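Side-chain contacts in putative Ribokinase II (Escherichia coli O6, PDB 3IQ0), which probably phosphorylates a sugar, perhaps ribose, using bound ATP and magnesium, as a member of the PfkB family of carbohydrate kinases: residues B[234-239]-B[264-269]; B[268-271]-B[275-278]. One frame throughout, in Å; residues are numbered along the deposited sequence.

Contact 1: B[234-239]-B[264-269]; sequences ASYYSA and GAWIAC
Two buried aromatic rings, Tyr236 of strand 234-237 and Trp266 of helix 258-271, meet between strand and helix, while Tyr236 CA and Trp266 CA stay 11.0 Å apart. One residue ahead of the tryptophan, Ala265 packs on Cys286 of helix 276-290. Trp266 then reaches for the sheet: CG stands anti to the backbone N (chi1 170°), sending the indole off the helix so that its six-membered ring arrives first. Its CH2 corner sits 3.4 Å from Tyr236 CD1, and Tyr236 CE1 is equally near that carbon. Trp266 CZ2 follows at 3.7 Å from Tyr236 CE1. The rings meet rim to rim, neither lying over the other, with centroids 5.6 Å apart and planes inclined by 32°. Only these two residues touch, through ring carbons, burying 80 Å² in all. Polar anchorage comes from the tyrosine's far end, where OH bonds Glu224 OE2 on the adjoining strand 224-228; Phe243 meets the same phenol ring from strand 242-245. Next along the helix, Ile267 CD1 abuts the indole edge in its plane. Cys269 touches Phe274 and Tyr282. The Trp266 side chain lies about 10 Å from bound ATP; the arrangement is helix-on-sheet packing in the ribokinase-like alpha/beta/alpha fold, where helix 258-271, following the family's GAGD signature, reaches, through Trp266, strands 224-228 and 234-237, where the large sheet turns antiparallel.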
ATOM      1  N   ALA B 234       3.208  18.681  30.335  1.00 34.60           N
ATOM      2  CA  ALA B 234       3.541  19.598  29.254  1.00 33.80           C
ATOM      3  C   ALA B 234       3.844  20.973  29.821  1.00 31.95           C
ATOM      4  O   ALA B 234       3.436  21.295  30.932  1.00 32.31           O
ATOM      5  CB  ALA B 234       2.386  19.686  28.263  1.00 34.33           C
ATOM      6  N   SER B 235       4.553  21.781  29.045  1.00 32.65           N
ATOM      7  CA  SER B 235       4.916  23.125  29.472  1.00 33.22           C
ATOM      8  C   SER B 235       4.492  24.181  28.455  1.00 32.59           C
ATOM      9  O   SER B 235       4.437  23.920  27.252  1.00 31.23           O
ATOM     10  CB  SER B 235       6.429  23.213  29.694  1.00 33.31           C
ATOM     11  OG  SER B 235       6.860  22.270  30.658  1.00 35.85           O
ATOM     12  N   TYR B 236       4.189  25.375  28.957  1.00 31.86           N
ATOM     13  CA  TYR B 236       3.784  26.497  28.116  1.00 32.12           C
ATOM     14  C   TYR B 236       4.835  27.588  28.264  1.00 32.36           C
ATOM     15  O   TYR B 236       5.309  27.850  29.373  1.00 31.38           O
ATOM     16  CB  TYR B 236       2.428  27.043  28.570  1.00 32.22           C
ATOM     17  CG  TYR B 236       1.985  28.290  27.829  1.00 34.16           C
ATOM     18  CD1 TYR B 236       1.234  28.200  26.656  1.00 34.16           C
ATOM     19  CD2 TYR B 236       2.319  29.559  28.300  1.00 32.37           C
ATOM     20  CE1 TYR B 236       0.824  29.345  25.973  1.00 33.95           C
ATOM     21  CE2 TYR B 236       1.917  30.706  27.626  1.00 33.00           C
ATOM     22  CZ  TYR B 236       1.171  30.593  26.466  1.00 34.28           C
ATOM     23  OH  TYR B 236       0.758  31.725  25.808  1.00 33.68           O
ATOM     24  N   TYR B 237       5.188  28.226  27.155  1.00 32.43           N
ATOM     25  CA  TYR B 237       6.187  29.291  27.171  1.00 33.67           C
ATOM     26  C   TYR B 237       5.797  30.464  26.283  1.00 32.78           C
ATOM     27  O   TYR B 237       5.474  30.286  25.111  1.00 32.52           O
ATOM     28  CB  TYR B 237       7.542  28.763  26.690  1.00 34.26           C
ATOM     29  CG  TYR B 237       8.096  27.612  27.489  1.00 36.51           C
ATOM     30  CD1 TYR B 237       8.663  27.815  28.744  1.00 38.15           C
ATOM     31  CD2 TYR B 237       8.060  26.313  26.984  1.00 37.57           C
ATOM     32  CE1 TYR B 237       9.184  26.751  29.479  1.00 39.71           C
ATOM     33  CE2 TYR B 237       8.576  25.244  27.708  1.00 39.74           C
ATOM     34  CZ  TYR B 237       9.136  25.469  28.952  1.00 40.06           C
ATOM     35  OH  TYR B 237       9.647  24.411  29.662  1.00 41.02           O
ATOM     36  N   SER B 238       5.836  31.664  26.851  1.00 33.00           N
ATOM     37  CA  SER B 238       5.540  32.885  26.109  1.00 34.86           C
ATOM     38  C   SER B 238       6.517  33.934  26.628  1.00 36.15           C
ATOM     39  O   SER B 238       7.150  33.730  27.663  1.00 35.42           O
ATOM     40  CB  SER B 238       4.098  33.348  26.342  1.00 33.05           C
ATOM     41  OG  SER B 238       3.895  33.744  27.686  1.00 35.78           O
ATOM     42  N   ALA B 239       6.651  35.046  25.917  1.00 37.42           N
ATOM     43  CA  ALA B 239       7.569  36.086  26.355  1.00 39.77           C
ATOM     44  C   ALA B 239       7.174  36.616  27.731  1.00 42.02           C
ATOM     45  O   ALA B 239       8.025  37.046  28.510  1.00 43.14           O
ATOM     46  CB  ALA B 239       7.587  37.226  25.347  1.00 38.91           C
ATOM     47  N   GLY B 264      -4.958  19.173  18.805  1.00 17.22           N
ATOM     48  CA  GLY B 264      -6.302  19.606  18.455  1.00 16.55           C
ATOM     49  C   GLY B 264      -6.969  20.246  19.654  1.00 18.95           C
ATOM     50  O   GLY B 264      -7.613  21.295  19.539  1.00 18.58           O
ATOM     51  N   ALA B 265      -6.812  19.610  20.812  1.00 16.39           N
ATOM     52  CA  ALA B 265      -7.394  20.123  22.049  1.00 18.15           C
ATOM     53  C   ALA B 265      -6.901  21.540  22.356  1.00 19.60           C
ATOM     54  O   ALA B 265      -7.695  22.422  22.690  1.00 20.94           O
ATOM     55  CB  ALA B 265      -7.056  19.195  23.202  1.00 16.81           C
ATOM     56  N   TRP B 266      -5.596  21.761  22.242  1.00 19.32           N
ATOM     57  CA  TRP B 266      -5.043  23.084  22.522  1.00 18.95           C
ATOM     58  C   TRP B 266      -5.648  24.142  21.604  1.00 17.98           C
ATOM     59  O   TRP B 266      -6.212  25.149  22.062  1.00 20.40           O
ATOM     60  CB  TRP B 266      -3.511  23.086  22.364  1.00 19.00           C
ATOM     61  CG  TRP B 266      -2.930  24.485  22.404  1.00 18.45           C
ATOM     62  CD1 TRP B 266      -2.733  25.329  21.342  1.00 19.99           C
ATOM     63  CD2 TRP B 266      -2.586  25.233  23.577  1.00 17.23           C
ATOM     64  NE1 TRP B 266      -2.291  26.558  21.786  1.00 18.11           N
ATOM     65  CE2 TRP B 266      -2.195  26.525  23.155  1.00 19.30           C
ATOM     66  CE3 TRP B 266      -2.576  24.938  24.947  1.00 17.39           C
ATOM     67  CZ2 TRP B 266      -1.794  27.521  24.058  1.00 18.42           C
ATOM     68  CZ3 TRP B 266      -2.175  25.931  25.845  1.00 19.04           C
ATOM     69  CH2 TRP B 266      -1.793  27.203  25.395  1.00 19.01           C
ATOM     70  N   ILE B 267      -5.532  23.908  20.304  1.00 15.53           N
ATOM     71  CA  ILE B 267      -6.041  24.841  19.313  1.00 15.66           C
ATOM     72  C   ILE B 267      -7.540  25.082  19.443  1.00 16.77           C
ATOM     73  O   ILE B 267      -7.997  26.222  19.355  1.00 16.08           O
ATOM     74  CB  ILE B 267      -5.726  24.349  17.884  1.00 13.60           C
ATOM     75  CG1 ILE B 267      -4.208  24.215  17.704  1.00 16.39           C
ATOM     76  CG2 ILE B 267      -6.283  25.319  16.870  1.00 14.40           C
ATOM     77  CD1 ILE B 267      -3.458  25.547  17.780  1.00 17.86           C
ATOM     78  N   ALA B 268      -8.308  24.020  19.660  1.00 15.31           N
ATOM     79  CA  ALA B 268      -9.757  24.176  19.790  1.00 15.40           C
ATOM     80  C   ALA B 268     -10.128  24.903  21.079  1.00 16.47           C
ATOM     81  O   ALA B 268     -10.978  25.795  21.078  1.00 18.66           O
ATOM     82  CB  ALA B 268     -10.440  22.812  19.735  1.00 17.11           C
ATOM     83  N   CYS B 269      -9.483  24.539  22.181  1.00 16.51           N
ATOM     84  CA  CYS B 269      -9.781  25.177  23.460  1.00 17.53           C
ATOM     85  C   CYS B 269      -9.454  26.652  23.426  1.00 19.86           C
ATOM     86  O   CYS B 269     -10.164  27.469  24.018  1.00 21.33           O
ATOM     87  CB  CYS B 269      -9.015  24.500  24.589  1.00 14.61           C
ATOM     88  SG  CYS B 269      -9.703  22.913  25.013  1.00 22.28           S
TER

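Contact 2: B[268-271]-B[275-278]; sequences ACRQ and DAHR
Asp275 OD1 accepts from Arg278 N at 2.6 Å, an N-cap bond that opens helix 276-290 just after the short loop leading out of helix 258-271. The N-H...O angle is 162°, and the donor comes in almost in line with the C-O bond of the carboxylate. With chi1 at 59°, Asp275 folds its carboxylate back over the first turn, where the negative charge probably suits the positive end of the helix dipole. Its CB points away from the preceding helix, leaving OD1 6.0 Å from Arg270 NH1, so the two opposite charges do not touch. What Arg270 meets is backbone. Its chain bends at both chi2 and chi3, bringing the guanidinium alongside the start of the second helix, with Asp275 CA at the edge of the group and in its plane. Arg270 NH1 stands 3.3 Å from Asp275 C. Ala276 N is closer still, 3.1 Å from Arg270 NH1, but both are donors, so this closeness is no bond; it goes with NH1 bonding the neighbouring Phe274 O. Arg270 NH2 forms a salt bridge with Glu224, so two anchors fix the guanidinium's rotation and tie the helix-loop-helix connection to strand 224-228. Beyond the cap, Arg278 makes a cation-pi contact with Phe274. The buried methyl of Ala276, CB, lies 4.3 Å from Arg270 NH1.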
ATOM      1  N   ALA B 268      -8.308  24.020  19.660  1.00 15.31           N
ATOM      2  CA  ALA B 268      -9.757  24.176  19.790  1.00 15.40           C
ATOM      3  C   ALA B 268     -10.128  24.903  21.079  1.00 16.47           C
ATOM      4  O   ALA B 268     -10.978  25.795  21.078  1.00 18.66           O
ATOM      5  CB  ALA B 268     -10.440  22.812  19.735  1.00 17.11           C
ATOM      6  N   CYS B 269      -9.483  24.539  22.181  1.00 16.51           N
ATOM      7  CA  CYS B 269      -9.781  25.177  23.460  1.00 17.53           C
ATOM      8  C   CYS B 269      -9.454  26.652  23.426  1.00 19.86           C
ATOM      9  O   CYS B 269     -10.164  27.469  24.018  1.00 21.33           O
ATOM     10  CB  CYS B 269      -9.015  24.500  24.589  1.00 14.61           C
ATOM     11  SG  CYS B 269      -9.703  22.913  25.013  1.00 22.28           S
ATOM     12  N   ARG B 270      -8.369  26.996  22.746  1.00 19.54           N
ATOM     13  CA  ARG B 270      -7.989  28.392  22.626  1.00 20.23           C
ATOM     14  C   ARG B 270      -9.043  29.117  21.789  1.00 19.59           C
ATOM     15  O   ARG B 270      -9.373  30.265  22.076  1.00 19.23           O
ATOM     16  CB  ARG B 270      -6.597  28.510  21.995  1.00 19.77           C
ATOM     17  CG  ARG B 270      -5.498  28.035  22.931  1.00 22.82           C
ATOM     18  CD  ARG B 270      -5.354  28.976  24.129  1.00 23.66           C
ATOM     19  NE  ARG B 270      -4.502  30.119  23.809  1.00 27.26           N
ATOM     20  CZ  ARG B 270      -4.382  31.208  24.561  1.00 28.11           C
ATOM     21  NH1 ARG B 270      -5.067  31.324  25.694  1.00 31.18           N
ATOM     22  NH2 ARG B 270      -3.557  32.176  24.186  1.00 28.67           N
ATOM     23  N   GLN B 271      -9.579  28.444  20.768  1.00 19.24           N
ATOM     24  CA  GLN B 271     -10.619  29.052  19.929  1.00 20.75           C
ATOM     25  C   GLN B 271     -11.886  29.291  20.746  1.00 21.35           C
ATOM     26  O   GLN B 271     -12.679  30.181  20.431  1.00 23.01           O
ATOM     27  CB  GLN B 271     -10.979  28.165  18.735  1.00 20.61           C
ATOM     28  CG  GLN B 271      -9.998  28.214  17.568  1.00 24.38           C
ATOM     29  CD  GLN B 271      -9.612  29.633  17.185  1.00 25.01           C
ATOM     30  OE1 GLN B 271      -8.640  30.187  17.707  1.00 25.54           O
ATOM     31  NE2 GLN B 271     -10.378  30.234  16.279  1.00 23.27           N
ATOM     32  N   ASP B 275      -7.988  30.380  28.628  1.00 25.00           N
ATOM     33  CA  ASP B 275      -6.704  31.052  28.790  1.00 26.62           C
ATOM     34  C   ASP B 275      -5.613  29.994  28.649  1.00 27.68           C
ATOM     35  O   ASP B 275      -5.911  28.800  28.570  1.00 27.90           O
ATOM     36  CB  ASP B 275      -6.587  31.777  30.146  1.00 28.03           C
ATOM     37  CG  ASP B 275      -6.740  30.853  31.351  1.00 30.70           C
ATOM     38  OD1 ASP B 275      -6.278  29.698  31.316  1.00 31.13           O
ATOM     39  OD2 ASP B 275      -7.312  31.307  32.362  1.00 36.24           O
ATOM     40  N   ALA B 276      -4.354  30.418  28.616  1.00 27.55           N
ATOM     41  CA  ALA B 276      -3.250  29.475  28.459  1.00 28.06           C
ATOM     42  C   ALA B 276      -3.251  28.368  29.507  1.00 26.91           C
ATOM     43  O   ALA B 276      -2.971  27.218  29.195  1.00 27.58           O
ATOM     44  CB  ALA B 276      -1.922  30.218  28.488  1.00 27.34           C
ATOM     45  N   HIS B 277      -3.578  28.720  30.744  1.00 29.79           N
ATOM     46  CA  HIS B 277      -3.614  27.758  31.844  1.00 31.65           C
ATOM     47  C   HIS B 277      -4.696  26.695  31.698  1.00 30.94           C
ATOM     48  O   HIS B 277      -4.456  25.517  31.967  1.00 30.70           O
ATOM     49  CB  HIS B 277      -3.792  28.493  33.174  1.00 34.96           C
ATOM     50  CG  HIS B 277      -2.533  29.116  33.689  1.00 38.90           C
ATOM     51  ND1 HIS B 277      -1.567  28.393  34.356  1.00 40.03           N
ATOM     52  CD2 HIS B 277      -2.055  30.380  33.589  1.00 40.95           C
ATOM     53  CE1 HIS B 277      -0.549  29.184  34.644  1.00 42.27           C
ATOM     54  NE2 HIS B 277      -0.818  30.395  34.190  1.00 41.82           N
ATOM     55  N   ARG B 278      -5.891  27.107  31.288  1.00 30.18           N
ATOM     56  CA  ARG B 278      -6.986  26.164  31.107  1.00 30.38           C
ATOM     57  C   ARG B 278      -6.712  25.265  29.904  1.00 28.04           C
ATOM     58  O   ARG B 278      -6.832  24.042  29.984  1.00 27.58           O
ATOM     59  CB  ARG B 278      -8.298  26.917  30.889  1.00 34.03           C
ATOM     60  CG  ARG B 278      -9.110  27.140  32.142  1.00 41.26           C
ATOM     61  CD  ARG B 278     -10.092  25.999  32.354  1.00 46.11           C
ATOM     62  NE  ARG B 278     -11.440  26.503  32.600  1.00 49.01           N
ATOM     63  CZ  ARG B 278     -12.095  27.312  31.769  1.00 52.01           C
ATOM     64  NH1 ARG B 278     -11.525  27.710  30.639  1.00 54.90           N
ATOM     65  NH2 ARG B 278     -13.318  27.731  32.068  1.00 51.77           N
TER

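How the contacts relate
Both contacts use helix 258-271, sharing Ala268 and Cys269, and their centres lie 7 Å apart. Contact 1 is core packing, aromatic carbon against aromatic carbon between helix and sheet; contact 2 is partly buried and sets a guanidinium against the backbone at a helix start, its polar partners lying outside both segments. Ala276 belongs to both settings: its CB is 3.7 Å from Tyr236 CZ, and its carbonyl O is 3.7 Å from Trp266 CZ3. Glu224 is a second joint, because its OE2 bonds Tyr236 OH of contact 1 and pairs with Arg270 NH2 of contact 2. One strand carboxylate thus links the aromatic pair with the arginine.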